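Local coordinates for L-iditol 2-dehydrogenase (PDB 4OH1), which probably oxidises polyols such as L-iditol with NAD+ as a zinc-dependent dehydrogenase of the zinc-containing alcohol dehydrogenase family, at residues Ala154-Ala166 / Gly183-Leu195. Sequence-based numbering, arbitrary orientation.
Sequences ALVEPLTVALSSA and GGLGMMLVQLARL. With ZN (zinc ion), chain B.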
ATOM      1  N   ALA A 154       2.058  23.533  20.637  1.00 31.05           N
ATOM      2  CA  ALA A 154       1.012  24.305  20.012  1.00 34.12           C
ATOM      3  C   ALA A 154       0.962  24.054  18.487  1.00 34.46           C
ATOM      4  O   ALA A 154      -0.036  24.326  17.837  1.00 32.68           O
ATOM      5  CB  ALA A 154       1.246  25.769  20.251  1.00 33.88           C
ATOM      6  N   LEU A 155       2.067  23.604  17.911  1.00 35.23           N
ATOM      7  CA  LEU A 155       2.096  23.336  16.462  1.00 33.11           C
ATOM      8  C   LEU A 155       1.723  21.928  16.126  1.00 31.29           C
ATOM      9  O   LEU A 155       1.883  21.557  14.978  1.00 33.08           O
ATOM     10  CB  LEU A 155       3.453  23.681  15.832  1.00 31.87           C
ATOM     11  CG  LEU A 155       3.443  25.164  15.450  1.00 36.18           C
ATOM     12  CD1 LEU A 155       3.076  26.111  16.605  1.00 36.09           C
ATOM     13  CD2 LEU A 155       4.832  25.466  14.994  1.00 40.11           C
ATOM     14  N   VAL A 156       1.204  21.144  17.072  1.00 29.89           N
ATOM     15  CA  VAL A 156       0.775  19.791  16.749  1.00 27.57           C
ATOM     16  C   VAL A 156      -0.211  19.695  15.621  1.00 30.10           C
ATOM     17  O   VAL A 156      -0.101  18.755  14.757  1.00 31.59           O
ATOM     18  CB  VAL A 156       0.262  19.008  17.970  1.00 30.60           C
ATOM     19  CG1 VAL A 156      -0.474  17.758  17.569  1.00 31.89           C
ATOM     20  CG2 VAL A 156       1.429  18.602  18.865  1.00 34.14           C
ATOM     21  N   GLU A 157      -1.174  20.602  15.558  1.00 31.81           N
ATOM     22  CA  GLU A 157      -2.239  20.448  14.556  1.00 32.33           C
ATOM     23  C   GLU A 157      -1.695  20.762  13.162  1.00 32.95           C
ATOM     24  O   GLU A 157      -1.958  20.028  12.221  1.00 28.51           O
ATOM     25  CB  GLU A 157      -3.490  21.281  14.858  1.00 32.99           C
ATOM     26  CG  GLU A 157      -4.668  21.092  13.822  1.00 32.49           C
ATOM     27  CD  GLU A 157      -4.505  21.933  12.574  1.00 36.34           C
ATOM     28  OE1 GLU A 157      -3.764  22.937  12.652  1.00 34.89           O
ATOM     29  OE2 GLU A 157      -5.038  21.580  11.490  1.00 35.22           O
ATOM     30  N   PRO A 158      -0.968  21.852  13.004  1.00 31.13           N
ATOM     31  CA  PRO A 158      -0.465  22.036  11.649  1.00 35.35           C
ATOM     32  C   PRO A 158       0.530  20.942  11.209  1.00 35.07           C
ATOM     33  O   PRO A 158       0.538  20.589  10.033  1.00 33.47           O
ATOM     34  CB  PRO A 158       0.174  23.408  11.672  1.00 35.75           C
ATOM     35  CG  PRO A 158       0.313  23.766  13.048  1.00 34.30           C
ATOM     36  CD  PRO A 158      -0.758  23.035  13.808  1.00 34.77           C
ATOM     37  N   LEU A 159       1.305  20.385  12.138  1.00 35.17           N
ATOM     38  CA  LEU A 159       2.149  19.213  11.823  1.00 31.16           C
ATOM     39  C   LEU A 159       1.323  18.050  11.324  1.00 32.31           C
ATOM     40  O   LEU A 159       1.762  17.361  10.401  1.00 32.02           O
ATOM     41  CB  LEU A 159       3.031  18.811  12.975  1.00 30.48           C
ATOM     42  CG  LEU A 159       4.172  17.842  12.686  1.00 31.25           C
ATOM     43  CD1 LEU A 159       5.235  18.495  11.707  1.00 32.23           C
ATOM     44  CD2 LEU A 159       4.833  17.502  13.961  1.00 32.30           C
ATOM     45  N   THR A 160       0.118  17.823  11.863  1.00 30.57           N
ATOM     46  CA  THR A 160      -0.717  16.788  11.279  1.00 28.08           C
ATOM     47  C   THR A 160      -1.075  17.020   9.808  1.00 30.47           C
ATOM     48  O   THR A 160      -1.280  16.071   9.059  1.00 27.73           O
ATOM     49  CB  THR A 160      -2.053  16.572  12.015  1.00 30.21           C
ATOM     50  OG1 THR A 160      -2.899  17.735  11.866  1.00 30.99           O
ATOM     51  CG2 THR A 160      -1.843  16.257  13.515  1.00 30.28           C
ATOM     52  N   VAL A 161      -1.315  18.272   9.431  1.00 28.69           N
ATOM     53  CA  VAL A 161      -1.580  18.603   8.067  1.00 29.23           C
ATOM     54  C   VAL A 161      -0.345  18.362   7.188  1.00 29.47           C
ATOM     55  O   VAL A 161      -0.409  17.825   6.108  1.00 29.63           O
ATOM     56  CB  VAL A 161      -2.011  20.081   7.945  1.00 29.67           C
ATOM     57  CG1 VAL A 161      -2.148  20.450   6.482  1.00 30.80           C
ATOM     58  CG2 VAL A 161      -3.356  20.307   8.625  1.00 30.80           C
ATOM     59  N   ALA A 162       0.804  18.762   7.685  1.00 30.27           N
ATOM     60  CA  ALA A 162       2.013  18.526   6.992  1.00 28.36           C
ATOM     61  C   ALA A 162       2.321  17.034   6.874  1.00 31.54           C
ATOM     62  O   ALA A 162       2.732  16.581   5.779  1.00 29.01           O
ATOM     63  CB  ALA A 162       3.125  19.263   7.676  1.00 29.96           C
ATOM     64  N   LEU A 163       2.104  16.269   7.950  1.00 28.23           N
ATOM     65  CA  LEU A 163       2.314  14.837   7.902  1.00 29.05           C
ATOM     66  C   LEU A 163       1.400  14.173   6.902  1.00 30.06           C
ATOM     67  O   LEU A 163       1.849  13.296   6.172  1.00 31.89           O
ATOM     68  CB  LEU A 163       2.107  14.167   9.276  1.00 29.32           C
ATOM     69  CG  LEU A 163       3.248  14.353  10.251  1.00 33.32           C
ATOM     70  CD1 LEU A 163       2.764  14.173  11.656  1.00 34.73           C
ATOM     71  CD2 LEU A 163       4.333  13.365  10.014  1.00 34.21           C
ATOM     72  N   SER A 164       0.133  14.556   6.853  1.00 29.84           N
ATOM     73  CA  SER A 164      -0.785  13.938   5.898  1.00 34.28           C
ATOM     74  C   SER A 164      -0.448  14.207   4.443  1.00 30.95           C
ATOM     75  O   SER A 164      -0.650  13.361   3.603  1.00 28.25           O
ATOM     76  CB  SER A 164      -2.211  14.457   6.074  1.00 37.32           C
ATOM     77  OG  SER A 164      -2.570  14.247   7.409  1.00 45.15           O
ATOM     78  N   SER A 165      -0.043  15.426   4.171  1.00 27.16           N
ATOM     79  CA  SER A 165       0.347  15.847   2.863  1.00 27.19           C
ATOM     80  C   SER A 165       1.631  15.124   2.453  1.00 28.61           C
ATOM     81  O   SER A 165       1.714  14.604   1.351  1.00 30.50           O
ATOM     82  CB  SER A 165       0.557  17.385   2.865  1.00 31.11           C
ATOM     83  OG  SER A 165      -0.712  18.004   3.129  1.00 34.76           O
ATOM     84  N   ALA A 166       2.596  15.011   3.343  1.00 29.39           N
ATOM     85  CA  ALA A 166       3.821  14.290   3.017  1.00 30.26           C
ATOM     86  C   ALA A 166       3.539  12.850   2.712  1.00 32.67           C
ATOM     87  O   ALA A 166       4.075  12.302   1.760  1.00 32.28           O
ATOM     88  CB  ALA A 166       4.866  14.391   4.101  1.00 30.17           C
ATOM     89  N   GLY A 183       6.139  29.140   3.614  1.00 38.75           N
ATOM     90  CA  GLY A 183       5.511  29.485   4.875  1.00 40.87           C
ATOM     91  C   GLY A 183       5.724  28.430   5.948  1.00 42.16           C
ATOM     92  O   GLY A 183       6.567  27.546   5.834  1.00 40.20           O
ATOM     93  N   GLY A 184       4.920  28.493   6.995  1.00 39.09           N
ATOM     94  CA  GLY A 184       5.114  27.597   8.117  1.00 38.30           C
ATOM     95  C   GLY A 184       4.923  26.154   7.739  1.00 35.20           C
ATOM     96  O   GLY A 184       5.746  25.290   8.085  1.00 32.96           O
ATOM     97  N   LEU A 185       3.827  25.857   7.076  1.00 34.86           N
ATOM     98  CA  LEU A 185       3.603  24.484   6.606  1.00 37.93           C
ATOM     99  C   LEU A 185       4.724  24.019   5.670  1.00 34.97           C
ATOM    100  O   LEU A 185       5.157  22.872   5.726  1.00 32.06           O
ATOM    101  CB  LEU A 185       2.283  24.350   5.865  1.00 38.89           C
ATOM    102  CG  LEU A 185       1.051  24.209   6.726  1.00 43.64           C
ATOM    103  CD1 LEU A 185      -0.192  23.934   5.828  1.00 44.54           C
ATOM    104  CD2 LEU A 185       1.201  23.126   7.822  1.00 41.49           C
ATOM    105  N   GLY A 186       5.165  24.930   4.815  1.00 36.52           N
ATOM    106  CA  GLY A 186       6.303  24.718   3.960  1.00 34.11           C
ATOM    107  C   GLY A 186       7.538  24.291   4.715  1.00 33.46           C
ATOM    108  O   GLY A 186       8.209  23.355   4.303  1.00 29.22           O
HETATM  109  N   MSE A 187       7.848  24.987   5.811  1.00 32.85           N
HETATM  110  CA  MSE A 187       9.048  24.712   6.575  1.00 31.04           C
HETATM  111  C   MSE A 187       8.881  23.366   7.259  1.00 31.27           C
HETATM  112  O   MSE A 187       9.787  22.561   7.309  1.00 31.74           O
HETATM  113  CB  MSE A 187       9.302  25.789   7.612  1.00 33.88           C
HETATM  114  CG  MSE A 187       9.636  27.165   7.043  1.00 37.58           C
HETATM  115 SE   MSE A 187      11.083  27.099   5.682  0.75 41.95          SE
HETATM  116  CE  MSE A 187      10.038  26.886   4.046  1.00 38.35           C
HETATM  117  N   MSE A 188       7.705  23.062   7.742  1.00 30.39           N
HETATM  118  CA  MSE A 188       7.482  21.731   8.316  1.00 31.89           C
HETATM  119  C   MSE A 188       7.632  20.604   7.264  1.00 31.42           C
HETATM  120  O   MSE A 188       8.146  19.547   7.586  1.00 29.58           O
HETATM  121  CB  MSE A 188       6.094  21.623   8.942  1.00 30.29           C
HETATM  122  CG  MSE A 188       5.910  22.608  10.067  1.00 35.09           C
HETATM  123 SE   MSE A 188       4.169  22.491  11.021  0.75 39.22          SE
HETATM  124  CE  MSE A 188       3.890  24.457  11.060  1.00 46.95           C
ATOM    125  N   LEU A 189       7.133  20.823   6.050  1.00 29.28           N
ATOM    126  CA  LEU A 189       7.344  19.867   4.956  1.00 28.72           C
ATOM    127  C   LEU A 189       8.844  19.717   4.611  1.00 27.14           C
ATOM    128  O   LEU A 189       9.297  18.639   4.289  1.00 29.16           O
ATOM    129  CB  LEU A 189       6.564  20.264   3.736  1.00 28.63           C
ATOM    130  CG  LEU A 189       5.059  20.043   3.914  1.00 29.34           C
ATOM    131  CD1 LEU A 189       4.329  20.724   2.771  1.00 31.24           C
ATOM    132  CD2 LEU A 189       4.718  18.553   3.985  1.00 32.33           C
ATOM    133  N   VAL A 190       9.616  20.777   4.695  1.00 27.33           N
ATOM    134  CA  VAL A 190      11.037  20.638   4.451  1.00 28.31           C
ATOM    135  C   VAL A 190      11.610  19.639   5.469  1.00 29.21           C
ATOM    136  O   VAL A 190      12.320  18.675   5.109  1.00 30.53           O
ATOM    137  CB  VAL A 190      11.811  21.958   4.499  1.00 27.51           C
ATOM    138  CG1 VAL A 190      13.290  21.722   4.538  1.00 31.42           C
ATOM    139  CG2 VAL A 190      11.482  22.829   3.275  1.00 31.27           C
ATOM    140  N   GLN A 191      11.314  19.856   6.740  1.00 30.01           N
ATOM    141  CA  GLN A 191      11.848  19.003   7.799  1.00 27.74           C
ATOM    142  C   GLN A 191      11.354  17.578   7.661  1.00 29.43           C
ATOM    143  O   GLN A 191      12.129  16.636   7.859  1.00 30.00           O
ATOM    144  CB  GLN A 191      11.547  19.564   9.170  1.00 27.91           C
ATOM    145  CG  GLN A 191      12.304  20.884   9.428  1.00 30.52           C
ATOM    146  CD  GLN A 191      12.334  21.328  10.873  1.00 32.53           C
ATOM    147  OE1 GLN A 191      12.276  20.503  11.775  1.00 33.06           O
ATOM    148  NE2 GLN A 191      12.512  22.630  11.096  1.00 31.88           N
ATOM    149  N   LEU A 192      10.083  17.421   7.320  1.00 27.05           N
ATOM    150  CA  LEU A 192       9.509  16.118   7.147  1.00 29.02           C
ATOM    151  C   LEU A 192       9.991  15.420   5.905  1.00 30.34           C
ATOM    152  O   LEU A 192      10.048  14.174   5.904  1.00 32.70           O
ATOM    153  CB  LEU A 192       7.972  16.167   7.115  1.00 28.08           C
ATOM    154  CG  LEU A 192       7.255  16.487   8.414  1.00 29.65           C
ATOM    155  CD1 LEU A 192       5.825  16.622   8.131  1.00 28.59           C
ATOM    156  CD2 LEU A 192       7.491  15.440   9.492  1.00 31.52           C
ATOM    157  N   ALA A 193      10.301  16.174   4.850  1.00 31.43           N
ATOM    158  CA  ALA A 193      10.866  15.560   3.648  1.00 31.27           C
ATOM    159  C   ALA A 193      12.241  15.019   4.006  1.00 31.21           C
ATOM    160  O   ALA A 193      12.550  13.922   3.609  1.00 27.16           O
ATOM    161  CB  ALA A 193      10.968  16.512   2.488  1.00 31.33           C
ATOM    162  N   ARG A 194      13.035  15.736   4.812  1.00 29.24           N
ATOM    163  CA  ARG A 194      14.280  15.174   5.229  1.00 30.19           C
ATOM    164  C   ARG A 194      14.115  13.871   6.010  1.00 33.87           C
ATOM    165  O   ARG A 194      14.890  12.914   5.808  1.00 35.19           O
ATOM    166  CB  ARG A 194      15.048  16.130   6.121  1.00 33.38           C
ATOM    167  CG  ARG A 194      15.675  17.254   5.385  1.00 34.86           C
ATOM    168  CD  ARG A 194      17.077  16.836   4.978  1.00 37.10           C
ATOM    169  NE  ARG A 194      17.804  17.872   4.273  1.00 37.01           N
ATOM    170  CZ  ARG A 194      19.063  17.757   3.865  1.00 44.23           C
ATOM    171  NH1 ARG A 194      19.767  16.648   4.103  1.00 42.22           N
ATOM    172  NH2 ARG A 194      19.626  18.757   3.217  1.00 43.63           N
ATOM    173  N   LEU A 195      13.096  13.844   6.867  1.00 36.47           N
ATOM    174  CA  LEU A 195      12.860  12.732   7.799  1.00 37.72           C
ATOM    175  C   LEU A 195      12.082  11.647   7.113  1.00 37.80           C
ATOM    176  O   LEU A 195      11.697  10.690   7.749  1.00 42.15           O
ATOM    177  CB  LEU A 195      12.077  13.166   9.057  1.00 34.52           C
ATOM    178  CG  LEU A 195      12.879  14.114   9.936  1.00 38.28           C
ATOM    179  CD1 LEU A 195      11.948  14.870  10.835  1.00 41.00           C
ATOM    180  CD2 LEU A 195      13.860  13.340  10.759  1.00 41.88           C
TER
HETATM  181 ZN    ZN B 401      -3.899  24.693  11.512  0.75 49.76          ZN
HETATM  182  O   HOH W   1      -5.363  23.530  10.028  1.00 47.20           O
HETATM  183  O   HOH W   2      -2.603  24.134   9.582  1.00 38.82           O
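Ala162 is the knob of this helix-helix contact: its methyl enters a hole formed by Leu185, Met188, Leu189 and Leu192, with CB 3.8 Å from Leu192 CD1. A side chain this short lets the backbones close in, and the CA atoms of Ala162 and Leu189 are 5.9 Å apart. The helices at 156-166 and 184-194 cross at -57°, with 9.3 Å between their axes.

The larger side chains of 184-194 reach backbone as well as side chains. Leu189 places CD2 3.3 Å from Ala162 O, the same methyl also meeting Ala166 CB. Leu185 sets CD2 3.4 Å from Pro158 O and turns CD1 to Val161 CG1, the two side chains meeting nearly perpendicularly. Leu192 forks: CD1 lies against the backbone between Ala162 and Leu163, and CD2 touches Leu163 CD2, again with the side chains at about a right angle.

Helix 184-194 follows the first strand of the Rossmann-type domain, 176-180, and Gly183 and Gly186 are consistent with the GxGxxG turn that binds the dinucleotide in Rossmann folds. Packed on it, helix 156-168 carries a ligand of the zinc site, Glu157, whose OE1 lies 2.1 Å from zinc; His74 and Glu75 bind the same ion.

Towards that metal-binding end, the chain of Met188, present as selenomethionine, is extended through chi2 (-177°), which sets SE 3.7 Å from Leu159 N, and the bend at chi3 swings CE to Pro158 CB at 3.9 Å. Leu155 CD2 approaches the same CE. No hydrogen bond joins the two segments; Ser165 OG instead bonds within its own helix to Val161 O, from the face of the carbonyl plane opposite Ser165 N.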